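Local coordinates for protein aclacinomycin-N/aclacinomycin-A oxidase (Streptomyces galilaeus, PDB 2IPI) that oxidises the terminal sugar of aclacinomycin antibiotics in the last two steps of their biosynthesis, using bicovalently bound FAD and molecular oxygen, at residues Asp66-Ala71 against Glu181-Asp186; Asp70-Ala75 against Gln80-Arg85; Ser258-Glu263 against Thr331-Ala336. One frame throughout, in Å; residues are numbered along the deposited sequence.

Contact 1. Residues Asp66-Ala71 against Glu181-Asp186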
loop_
_atom_site.group_PDB
_atom_site.type_symbol
_atom_site.label_atom_id
_atom_site.label_comp_id
_atom_site.label_asym_id
_atom_site.label_seq_id
_atom_site.Cartn_x
_atom_site.Cartn_y
_atom_site.Cartn_z
ATOM N N ASP A 66 22.412 7.900 -13.299
ATOM C CA ASP A 66 23.651 8.670 -13.163
ATOM C C ASP A 66 23.319 10.067 -12.655
ATOM O O ASP A 66 24.084 10.678 -11.908
ATOM C CB ASP A 66 24.430 8.768 -14.474
ATOM C CG ASP A 66 24.755 7.430 -15.107
ATOM O OD1 ASP A 66 24.913 6.421 -14.388
ATOM O OD2 ASP A 66 24.852 7.377 -16.351
ATOM N N GLN A 67 22.150 10.564 -13.079
ATOM C CA GLN A 67 21.712 11.885 -12.602
ATOM C C GLN A 67 21.371 11.763 -11.126
ATOM O O GLN A 67 21.592 12.654 -10.303
ATOM C CB GLN A 67 20.535 12.419 -13.421
ATOM C CG GLN A 67 20.869 12.586 -14.898
ATOM C CD GLN A 67 19.834 13.290 -15.739
ATOM O OE1 GLN A 67 18.919 13.935 -15.226
ATOM N NE2 GLN A 67 19.997 13.161 -17.057
ATOM N N VAL A 68 20.846 10.588 -10.757
ATOM C CA VAL A 68 20.486 10.418 -9.348
ATOM C C VAL A 68 21.764 10.427 -8.507
ATOM O O VAL A 68 21.796 11.061 -7.446
ATOM C CB VAL A 68 19.667 9.159 -9.078
ATOM C CG1 VAL A 68 19.299 9.118 -7.597
ATOM C CG2 VAL A 68 18.392 9.088 -9.909
ATOM N N VAL A 69 22.806 9.744 -9.007
ATOM C CA VAL A 69 24.092 9.771 -8.295
ATOM C C VAL A 69 24.562 11.194 -8.070
ATOM O O VAL A 69 24.967 11.577 -6.967
ATOM C CB VAL A 69 25.168 8.957 -9.030
ATOM C CG1 VAL A 69 26.565 9.275 -8.509
ATOM C CG2 VAL A 69 24.866 7.468 -8.891
ATOM N N ASP A 70 24.504 12.024 -9.102
ATOM C CA ASP A 70 24.956 13.408 -9.059
ATOM C C ASP A 70 24.164 14.193 -8.019
ATOM O O ASP A 70 24.751 14.894 -7.198
ATOM C CB ASP A 70 24.847 13.950 -10.469
ATOM C CG ASP A 70 24.833 15.431 -10.689
ATOM O OD1 ASP A 70 25.155 16.161 -9.729
ATOM O OD2 ASP A 70 24.501 15.859 -11.819
ATOM N N ALA A 71 22.844 14.078 -8.065
ATOM C CA ALA A 71 21.976 14.812 -7.164
ATOM C C ALA A 71 22.258 14.489 -5.700
ATOM O O ALA A 71 22.325 15.436 -4.910
ATOM C CB ALA A 71 20.511 14.511 -7.471
ATOM N N GLU A 181 17.531 -1.845 -9.159
ATOM C CA GLU A 181 18.615 -0.895 -9.374
ATOM C C GLU A 181 18.442 0.264 -8.406
ATOM O O GLU A 181 17.381 0.884 -8.389
ATOM C CB GLU A 181 18.640 -0.388 -10.821
ATOM C CG GLU A 181 19.263 -1.324 -11.817
ATOM C CD GLU A 181 18.615 -1.378 -13.182
ATOM O OE1 GLU A 181 18.211 -0.391 -13.818
ATOM O OE2 GLU A 181 18.519 -2.532 -13.649
ATOM N N VAL A 182 19.445 0.519 -7.590
ATOM C CA VAL A 182 19.397 1.451 -6.472
ATOM C C VAL A 182 20.583 2.406 -6.458
ATOM O O VAL A 182 21.681 2.046 -6.908
ATOM C CB VAL A 182 19.393 0.697 -5.126
ATOM C CG1 VAL A 182 18.832 1.576 -4.014
ATOM C CG2 VAL A 182 18.590 -0.593 -5.226
ATOM N N VAL A 183 20.379 3.611 -5.948
ATOM C CA VAL A 183 21.523 4.477 -5.652
ATOM C C VAL A 183 21.677 4.490 -4.122
ATOM O O VAL A 183 20.776 4.914 -3.395
ATOM C CB VAL A 183 21.395 5.887 -6.225
ATOM C CG1 VAL A 183 22.492 6.812 -5.720
ATOM C CG2 VAL A 183 21.444 5.859 -7.756
ATOM N N VAL A 184 22.824 4.001 -3.681
ATOM C CA VAL A 184 23.249 3.904 -2.291
ATOM C C VAL A 184 24.478 4.770 -2.013
ATOM O O VAL A 184 25.098 5.293 -2.941
ATOM C CB VAL A 184 23.549 2.438 -1.968
ATOM C CG1 VAL A 184 22.276 1.593 -2.080
ATOM C CG2 VAL A 184 24.611 1.862 -2.890
ATOM N N VAL A 185 24.810 4.983 -0.737
ATOM C CA VAL A 185 25.949 5.823 -0.373
ATOM C C VAL A 185 26.901 5.011 0.516
ATOM O O VAL A 185 26.460 4.316 1.431
ATOM C CB VAL A 185 25.545 7.126 0.331
ATOM C CG1 VAL A 185 26.774 7.850 0.880
ATOM C CG2 VAL A 185 24.764 8.036 -0.612
ATOM N N ASP A 186 28.168 5.122 0.170
ATOM C CA ASP A 186 29.348 4.538 0.731
ATOM C C ASP A 186 29.604 4.916 2.188
ATOM O O ASP A 186 29.179 5.996 2.564
ATOM C CB ASP A 186 30.593 5.037 -0.045
ATOM C CG ASP A 186 31.182 3.857 -0.801
ATOM O OD1 ASP A 186 30.861 2.716 -0.397
ATOM O OD2 ASP A 186 31.933 4.095 -1.760
#
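V183 presses its two methyl groups against V68 and V69, two neighbouring residues of one helical turn. The CG2 methyl does most of the work. It lies 3.9 Å from V68 CG1 and equally 3.9 Å from V69 CG2, so it is shared by both helix residues. The other branch is used less: V183 CG1 comes to 4.0 Å from V69 CG2. On the helix side V68 also brings its stem close, with V68 CB 4.0 Å from V183 CG2. The stem of the strand residue takes part too, as V183 CB is 4.1 Å from V68 CG1. The V68 and V183 side chains meet at a slant, while V69 and V183 cross at about a right angle. All of these contacts are between methyl and methine carbons. The two helix residues offer different branches. V68 touches with CG1, the methyl anti to its backbone N (chi1 -178°). In V69 that place is also taken by CG1 (chi1 165°), but here it is CG2, beside the backbone N, that turns to V183. The backbones stay well apart, with V69 CA 6.5 Å from V183 CA.

The contact lays helix 65-78 on one face of the antiparallel sheet that holds strand 177-185. The PCMH-type FAD-binding domain is built from two alpha/beta subdomains, and this helix follows a strand of the other, smaller sheet. The three valines therefore probably lie on the seam between the subdomains.

Around them the apolar layer continues. V68 also touches V62 and I221, V69 touches A191, and V183 reaches V72 one turn further along the helix. V183 is held in place by backbone hydrogen bonding to I221 on the adjacent strand.

Contact 2. Residues Asp70-Ala75 against Gln80-Arg85; sequences DAVNQA and QRIAVR. With FAD (flavin-adenine dinucleotide), chain F.
A beta-alpha-beta crossover ends here: helix 65-78 turns back into strand 82-85, which runs parallel to strand 58-61 in the same sheet with strand 102-105 between them. The turn is closed by the backbone bond from Q80 N to A75 O, 2.8 Å long. Its N-H...O angle is 154°. The bond spans five residues at the helix C terminus, a 6-to-1 bond of the kind also found in a Schellman motif.

Beside this bond A75 is packed by two residues of the returning chain. I82 CG1 sits 3.7 Å from A75 CB. Q80 lies along the helix end, its OE1 3.7 Å from A75 CA. I82 has CG1 beside its backbone N and anti to the carbonyl carbon (chi1 -70°). This carries CD1 on to V72, where I82 CD1 meets V72 CG1 at 3.9 Å and the two side chains cross at about a right angle. V72 also faces strand 177-185, and I82 packs on I104, so the helix is gripped by both sheets of the domain.

Further along, the strand reaches the cofactor. The ribose hydroxyl O2B of FAD donates to V84 O over 2.8 Å. V84 CG1 lies over the adenine, 3.9 Å from FAD N7A. R85 CA comes to 3.6 Å from the phosphate oxygen O2A of FAD, while the R85 guanidinium is turned to D96 in a salt bridge.

The helix-to-strand packing is apolar, from A75, V72 and I82, and one backbone bond fixes the turn. At the cofactor V84 accepts the ribose hydroxyl with its carbonyl while its side chain lies on the adenine, so one residue holds two parts of FAD by different means.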
loop_
_atom_site.group_PDB
_atom_site.type_symbol
_atom_site.label_atom_id
_atom_site.label_comp_id
_atom_site.label_asym_id
_atom_site.label_seq_id
_atom_site.Cartn_x
_atom_site.Cartn_y
_atom_site.Cartn_z
ATOM N N ASP A 70 24.504 12.024 -9.102
ATOM C CA ASP A 70 24.956 13.408 -9.059
ATOM C C ASP A 70 24.164 14.193 -8.019
ATOM O O ASP A 70 24.751 14.894 -7.198
ATOM C CB ASP A 70 24.847 13.950 -10.469
ATOM C CG ASP A 70 24.833 15.431 -10.689
ATOM O OD1 ASP A 70 25.155 16.161 -9.729
ATOM O OD2 ASP A 70 24.501 15.859 -11.819
ATOM N N ALA A 71 22.844 14.078 -8.065
ATOM C CA ALA A 71 21.976 14.812 -7.164
ATOM C C ALA A 71 22.258 14.489 -5.700
ATOM O O ALA A 71 22.325 15.436 -4.910
ATOM C CB ALA A 71 20.511 14.511 -7.471
ATOM N N VAL A 72 22.402 13.209 -5.402
ATOM C CA VAL A 72 22.773 12.787 -4.045
ATOM C C VAL A 72 24.091 13.402 -3.602
ATOM O O VAL A 72 24.300 13.944 -2.505
ATOM C CB VAL A 72 22.896 11.265 -3.957
ATOM C CG1 VAL A 72 23.278 10.855 -2.535
ATOM C CG2 VAL A 72 21.611 10.551 -4.372
ATOM N N ASN A 73 25.068 13.307 -4.507
ATOM C CA ASN A 73 26.387 13.839 -4.137
ATOM C C ASN A 73 26.279 15.339 -3.909
ATOM O O ASN A 73 26.903 15.882 -2.983
ATOM C CB ASN A 73 27.438 13.504 -5.185
ATOM C CG ASN A 73 27.803 12.031 -5.208
ATOM O OD1 ASN A 73 27.871 11.340 -4.186
ATOM N ND2 ASN A 73 28.039 11.536 -6.422
ATOM N N GLN A 74 25.491 16.056 -4.703
ATOM C CA GLN A 74 25.381 17.507 -4.505
ATOM C C GLN A 74 24.678 17.867 -3.209
ATOM O O GLN A 74 24.997 18.841 -2.513
ATOM C CB GLN A 74 24.666 18.121 -5.708
ATOM C CG GLN A 74 25.527 18.132 -6.976
ATOM C CD GLN A 74 24.933 19.037 -8.048
ATOM O OE1 GLN A 74 24.386 20.108 -7.754
ATOM N NE2 GLN A 74 25.057 18.619 -9.311
ATOM N N ALA A 75 23.658 17.098 -2.809
ATOM C CA ALA A 75 22.988 17.423 -1.552
ATOM C C ALA A 75 23.841 17.076 -0.344
ATOM O O ALA A 75 23.828 17.758 0.698
ATOM C CB ALA A 75 21.649 16.694 -1.442
ATOM N N GLN A 80 22.239 18.933 2.741
ATOM C CA GLN A 80 20.792 18.982 2.554
ATOM C C GLN A 80 20.189 17.627 2.857
ATOM O O GLN A 80 20.560 16.642 2.210
ATOM C CB GLN A 80 20.560 19.447 1.121
ATOM C CG GLN A 80 20.818 20.958 0.995
ATOM C CD GLN A 80 20.932 21.392 -0.453
ATOM O OE1 GLN A 80 20.955 20.540 -1.344
ATOM N NE2 GLN A 80 20.995 22.699 -0.659
ATOM N N ARG A 81 19.293 17.562 3.843
ATOM C CA ARG A 81 18.671 16.281 4.166
ATOM C C ARG A 81 17.785 15.834 3.007
ATOM O O ARG A 81 16.915 16.597 2.589
ATOM C CB ARG A 81 17.826 16.344 5.441
ATOM C CG ARG A 81 17.017 15.065 5.643
ATOM C CD ARG A 81 15.831 15.311 6.553
ATOM N NE ARG A 81 15.248 14.106 7.137
ATOM C CZ ARG A 81 14.574 14.102 8.288
ATOM N NH1 ARG A 81 14.397 15.218 8.970
ATOM N NH2 ARG A 81 14.068 12.981 8.768
ATOM N N ILE A 82 18.022 14.621 2.522
ATOM C CA ILE A 82 17.421 14.190 1.255
ATOM C C ILE A 82 16.070 13.515 1.400
ATOM O O ILE A 82 15.887 12.789 2.383
ATOM C CB ILE A 82 18.408 13.216 0.565
ATOM C CG1 ILE A 82 19.669 13.904 0.037
ATOM C CG2 ILE A 82 17.755 12.434 -0.548
ATOM C CD1 ILE A 82 20.742 12.930 -0.398
ATOM N N ALA A 83 15.179 13.702 0.413
ATOM C CA ALA A 83 13.952 12.913 0.369
ATOM C C ALA A 83 13.603 12.590 -1.102
ATOM O O ALA A 83 13.884 13.470 -1.903
ATOM C CB ALA A 83 12.785 13.609 1.035
ATOM N N VAL A 84 13.054 11.406 -1.343
ATOM C CA VAL A 84 12.650 11.062 -2.706
ATOM C C VAL A 84 11.129 11.046 -2.853
ATOM O O VAL A 84 10.445 10.447 -2.033
ATOM C CB VAL A 84 13.138 9.682 -3.162
ATOM C CG1 VAL A 84 13.055 9.591 -4.682
ATOM C CG2 VAL A 84 14.523 9.421 -2.619
ATOM N N ARG A 85 10.696 11.686 -3.933
ATOM C CA ARG A 85 9.299 11.627 -4.332
ATOM C C ARG A 85 9.209 10.895 -5.670
ATOM O O ARG A 85 9.908 11.272 -6.606
ATOM C CB ARG A 85 8.732 13.041 -4.423
ATOM C CG ARG A 85 7.481 13.169 -5.283
ATOM C CD ARG A 85 6.664 14.413 -4.972
ATOM N NE ARG A 85 6.168 14.413 -3.613
ATOM C CZ ARG A 85 6.150 15.360 -2.705
ATOM N NH1 ARG A 85 6.614 16.581 -2.919
ATOM N NH2 ARG A 85 5.626 15.081 -1.516
HETATM P PA FAD F . 5.823 8.821 -2.410
HETATM O O1A FAD F . 5.390 9.794 -1.485
HETATM O O2A FAD F . 6.592 9.423 -3.498
HETATM O O5B FAD F . 6.663 7.697 -1.700
HETATM C C5B FAD F . 6.242 7.067 -0.558
HETATM C C4B FAD F . 7.441 6.543 0.229
HETATM O O4B FAD F . 8.320 5.899 -0.650
HETATM C C3B FAD F . 8.266 7.697 0.827
HETATM O O3B FAD F . 8.947 7.280 1.954
HETATM C C2B FAD F . 9.279 7.998 -0.264
HETATM O O2B FAD F . 10.451 8.638 0.163
HETATM C C1B FAD F . 9.506 6.598 -0.792
HETATM N N9A FAD F . 10.050 6.562 -2.164
HETATM C C8A FAD F . 9.547 7.168 -3.247
HETATM N N7A FAD F . 10.287 6.897 -4.312
HETATM C C5A FAD F . 11.294 6.127 -3.901
HETATM C C6A FAD F . 12.365 5.541 -4.565
HETATM N N6A FAD F . 12.445 5.676 -5.833
HETATM N N1A FAD F . 13.221 4.792 -3.890
HETATM C C2A FAD F . 13.025 4.603 -2.606
HETATM N N3A FAD F . 12.011 5.130 -1.944
HETATM C C4A FAD F . 11.164 5.894 -2.565
HETATM N N1 FAD F . -1.216 0.713 -1.262
HETATM C C2 FAD F . -1.469 -0.625 -1.455
HETATM O O2 FAD F . -0.778 -1.466 -1.075
HETATM N N3 FAD F . -2.603 -0.968 -2.139
HETATM C C4 FAD F . -3.482 -0.022 -2.635
HETATM O O4 FAD F . -4.408 -0.379 -3.306
HETATM C C4X FAD F . -3.203 1.333 -2.447
HETATM N N5 FAD F . -4.045 2.311 -2.889
HETATM C C5X FAD F . -3.740 3.627 -2.766
HETATM C C6 FAD F . -4.574 4.606 -3.311
HETATM C C7 FAD F . -4.278 5.925 -3.126
HETATM C C7M FAD F . -5.149 6.912 -3.831
HETATM C C8 FAD F . -3.097 6.310 -2.483
HETATM C C8M FAD F . -2.636 7.748 -2.569
HETATM C C9 FAD F . -2.292 5.315 -1.977
HETATM C C9A FAD F . -2.594 3.979 -2.068
HETATM N N10 FAD F . -1.773 3.007 -1.529
HETATM C C10 FAD F . -2.049 1.691 -1.755
HETATM C "C1'" FAD F . -0.904 3.290 -0.347
HETATM C "C2'" FAD F . 0.517 3.764 -0.661
HETATM O "O2'" FAD F . 0.817 5.106 -0.458
HETATM C "C3'" FAD F . 1.015 3.367 -2.030
HETATM O "O3'" FAD F . 0.935 1.990 -2.235
HETATM C "C4'" FAD F . 2.426 4.024 -2.124
HETATM O "O4'" FAD F . 3.028 4.304 -0.925
HETATM C "C5'" FAD F . 2.609 5.284 -2.937
HETATM O "O5'" FAD F . 3.959 5.563 -3.100
HETATM P P FAD F . 4.305 6.860 -3.898
HETATM O O1P FAD F . 5.447 6.662 -4.715
HETATM O O2P FAD F . 3.165 7.233 -4.617
HETATM O O3P FAD F . 4.520 8.032 -2.858
#

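Contact 3. Residues Ser258-Glu263 against Thr331-Ala336; sequences SALTEE and TGVEPA
V333 reaches from one loop to the backbone of A259 in the other. Its CB is 4.0 Å from A259 O. One atom further out, V333 CG1 comes to only 3.1 Å from that same A259 O, very close for a methyl group and an oxygen. CG1 almost eclipses the backbone N (chi1 -9°), an unusual torsion for valine. The short approach and the torsion make the exact placing of this methyl doubtful.

L260 comes to the same methyl by its far end. CD2 is the branch nearest V333, with L260 CD2 4.2 Å from V333 CG1. As modelled, the two side chains cross at about a right angle. Both the distance and the crossing depend on the doubtful methyl and are no firmer than its position. L260 is buried, whereas A259 lies on the surface and touches a crystal neighbour.

W255 is a common partner behind the contact, since L260, V333 and P335 all pack on it. L260 O also has a weak hydrogen bond to Y381 OH. The pairing is that of two connecting loops at the rim of a large antiparallel sheet. Segment 258-263 leads from strand 248-256 into helix 262-278. The other loop, after helix 316-327, leads into the neighbouring edge strand 336-342.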
loop_
_atom_site.group_PDB
_atom_site.type_symbol
_atom_site.label_atom_id
_atom_site.label_comp_id
_atom_site.label_asym_id
_atom_site.label_seq_id
_atom_site.Cartn_x
_atom_site.Cartn_y
_atom_site.Cartn_z
ATOM N N SER A 258 -30.329 4.243 7.450
ATOM C CA SER A 258 -31.572 4.401 8.211
ATOM C C SER A 258 -32.191 3.055 8.523
ATOM O O SER A 258 -32.886 2.880 9.528
ATOM C CB SER A 258 -32.548 5.297 7.445
ATOM O OG SER A 258 -32.970 4.678 6.245
ATOM N N ALA A 259 -31.958 2.052 7.662
ATOM C CA ALA A 259 -32.571 0.750 7.918
ATOM C C ALA A 259 -31.605 -0.170 8.655
ATOM O O ALA A 259 -31.860 -1.340 8.915
ATOM C CB ALA A 259 -33.029 0.110 6.625
ATOM N N LEU A 260 -30.448 0.398 8.988
ATOM C CA LEU A 260 -29.437 -0.377 9.690
ATOM C C LEU A 260 -29.599 -0.232 11.201
ATOM O O LEU A 260 -29.773 0.871 11.710
ATOM C CB LEU A 260 -28.027 0.040 9.260
ATOM C CG LEU A 260 -27.597 -0.579 7.921
ATOM C CD1 LEU A 260 -26.268 0.002 7.469
ATOM C CD2 LEU A 260 -27.541 -2.094 8.046
ATOM N N THR A 261 -29.535 -1.376 11.858
ATOM C CA THR A 261 -29.616 -1.487 13.307
ATOM C C THR A 261 -28.270 -1.957 13.839
ATOM O O THR A 261 -27.491 -2.530 13.066
ATOM C CB THR A 261 -30.717 -2.465 13.768
ATOM O OG1 THR A 261 -31.707 -2.650 12.745
ATOM C CG2 THR A 261 -31.429 -1.882 14.981
ATOM N N GLU A 262 -27.999 -1.729 15.121
ATOM C CA GLU A 262 -26.740 -2.239 15.666
ATOM C C GLU A 262 -26.683 -3.746 15.449
ATOM O O GLU A 262 -25.659 -4.301 15.028
ATOM C CB GLU A 262 -26.588 -1.878 17.143
ATOM C CG GLU A 262 -25.125 -1.967 17.563
ATOM C CD GLU A 262 -24.939 -2.375 19.002
ATOM O OE1 GLU A 262 -24.063 -3.226 19.264
ATOM O OE2 GLU A 262 -25.669 -1.827 19.856
ATOM N N GLU A 263 -27.814 -4.389 15.741
ATOM C CA GLU A 263 -27.876 -5.832 15.555
ATOM C C GLU A 263 -27.631 -6.266 14.111
ATOM O O GLU A 263 -26.859 -7.206 13.885
ATOM C CB GLU A 263 -29.220 -6.429 16.007
ATOM C CG GLU A 263 -30.280 -5.475 16.487
ATOM C CD GLU A 263 -31.011 -5.917 17.737
ATOM O OE1 GLU A 263 -31.625 -7.009 17.703
ATOM O OE2 GLU A 263 -30.977 -5.189 18.758
ATOM N N THR A 331 -29.300 -11.142 8.561
ATOM C CA THR A 331 -29.556 -9.708 8.612
ATOM C C THR A 331 -31.036 -9.401 8.589
ATOM O O THR A 331 -31.889 -10.217 8.246
ATOM C CB THR A 331 -28.822 -9.042 7.429
ATOM O OG1 THR A 331 -27.428 -9.410 7.568
ATOM C CG2 THR A 331 -28.864 -7.530 7.451
ATOM N N GLY A 332 -31.366 -8.168 8.973
ATOM C CA GLY A 332 -32.768 -7.768 8.931
ATOM C C GLY A 332 -33.057 -6.922 7.714
ATOM O O GLY A 332 -34.225 -6.649 7.449
ATOM N N VAL A 333 -32.011 -6.502 6.985
ATOM C CA VAL A 333 -32.279 -5.605 5.856
ATOM C C VAL A 333 -31.749 -6.166 4.545
ATOM O O VAL A 333 -30.727 -6.852 4.492
ATOM C CB VAL A 333 -31.713 -4.193 6.090
ATOM C CG1 VAL A 333 -31.213 -4.046 7.518
ATOM C CG2 VAL A 333 -30.620 -3.892 5.077
ATOM N N GLU A 334 -32.469 -5.864 3.459
ATOM C CA GLU A 334 -32.063 -6.380 2.158
ATOM C C GLU A 334 -31.404 -5.310 1.286
ATOM O O GLU A 334 -31.953 -4.232 1.079
ATOM C CB GLU A 334 -33.257 -6.991 1.421
ATOM C CG GLU A 334 -33.044 -7.061 -0.081
ATOM C CD GLU A 334 -32.677 -8.439 -0.606
ATOM O OE1 GLU A 334 -33.099 -8.763 -1.735
ATOM O OE2 GLU A 334 -31.981 -9.174 0.131
ATOM N N PRO A 335 -30.199 -5.625 0.818
ATOM C CA PRO A 335 -29.380 -4.637 0.128
ATOM C C PRO A 335 -29.795 -4.410 -1.322
ATOM O O PRO A 335 -30.535 -5.220 -1.878
ATOM C CB PRO A 335 -27.986 -5.290 0.140
ATOM C CG PRO A 335 -28.286 -6.753 0.113
ATOM C CD PRO A 335 -29.539 -6.935 0.932
ATOM N N ALA A 336 -29.268 -3.322 -1.881
ATOM C CA ALA A 336 -29.291 -3.087 -3.315
ATOM C C ALA A 336 -28.070 -3.748 -3.959
ATOM O O ALA A 336 -27.021 -3.944 -3.339
ATOM C CB ALA A 336 -29.347 -1.606 -3.640
#

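In the fold
From the N terminus, helix 65-78 opens both contact 1 and contact 2, which share D70 and A71. Contact 2 closes first, after a short turn into strand 82-85. Contact 1 closes some hundred residues later on strand 177-185, so contact 2 nests inside its loop. The two touch where V185 CG2 meets V72 CG1 at 3.7 Å. Together they place one helix between the four-stranded and five-stranded sheets of the FAD-binding domain. Contact 3 follows in series without crossing them. It closes a separate loop in the part built on the seven-stranded sheet, its centre about 56 Å from that of contact 1, across the chain's centre.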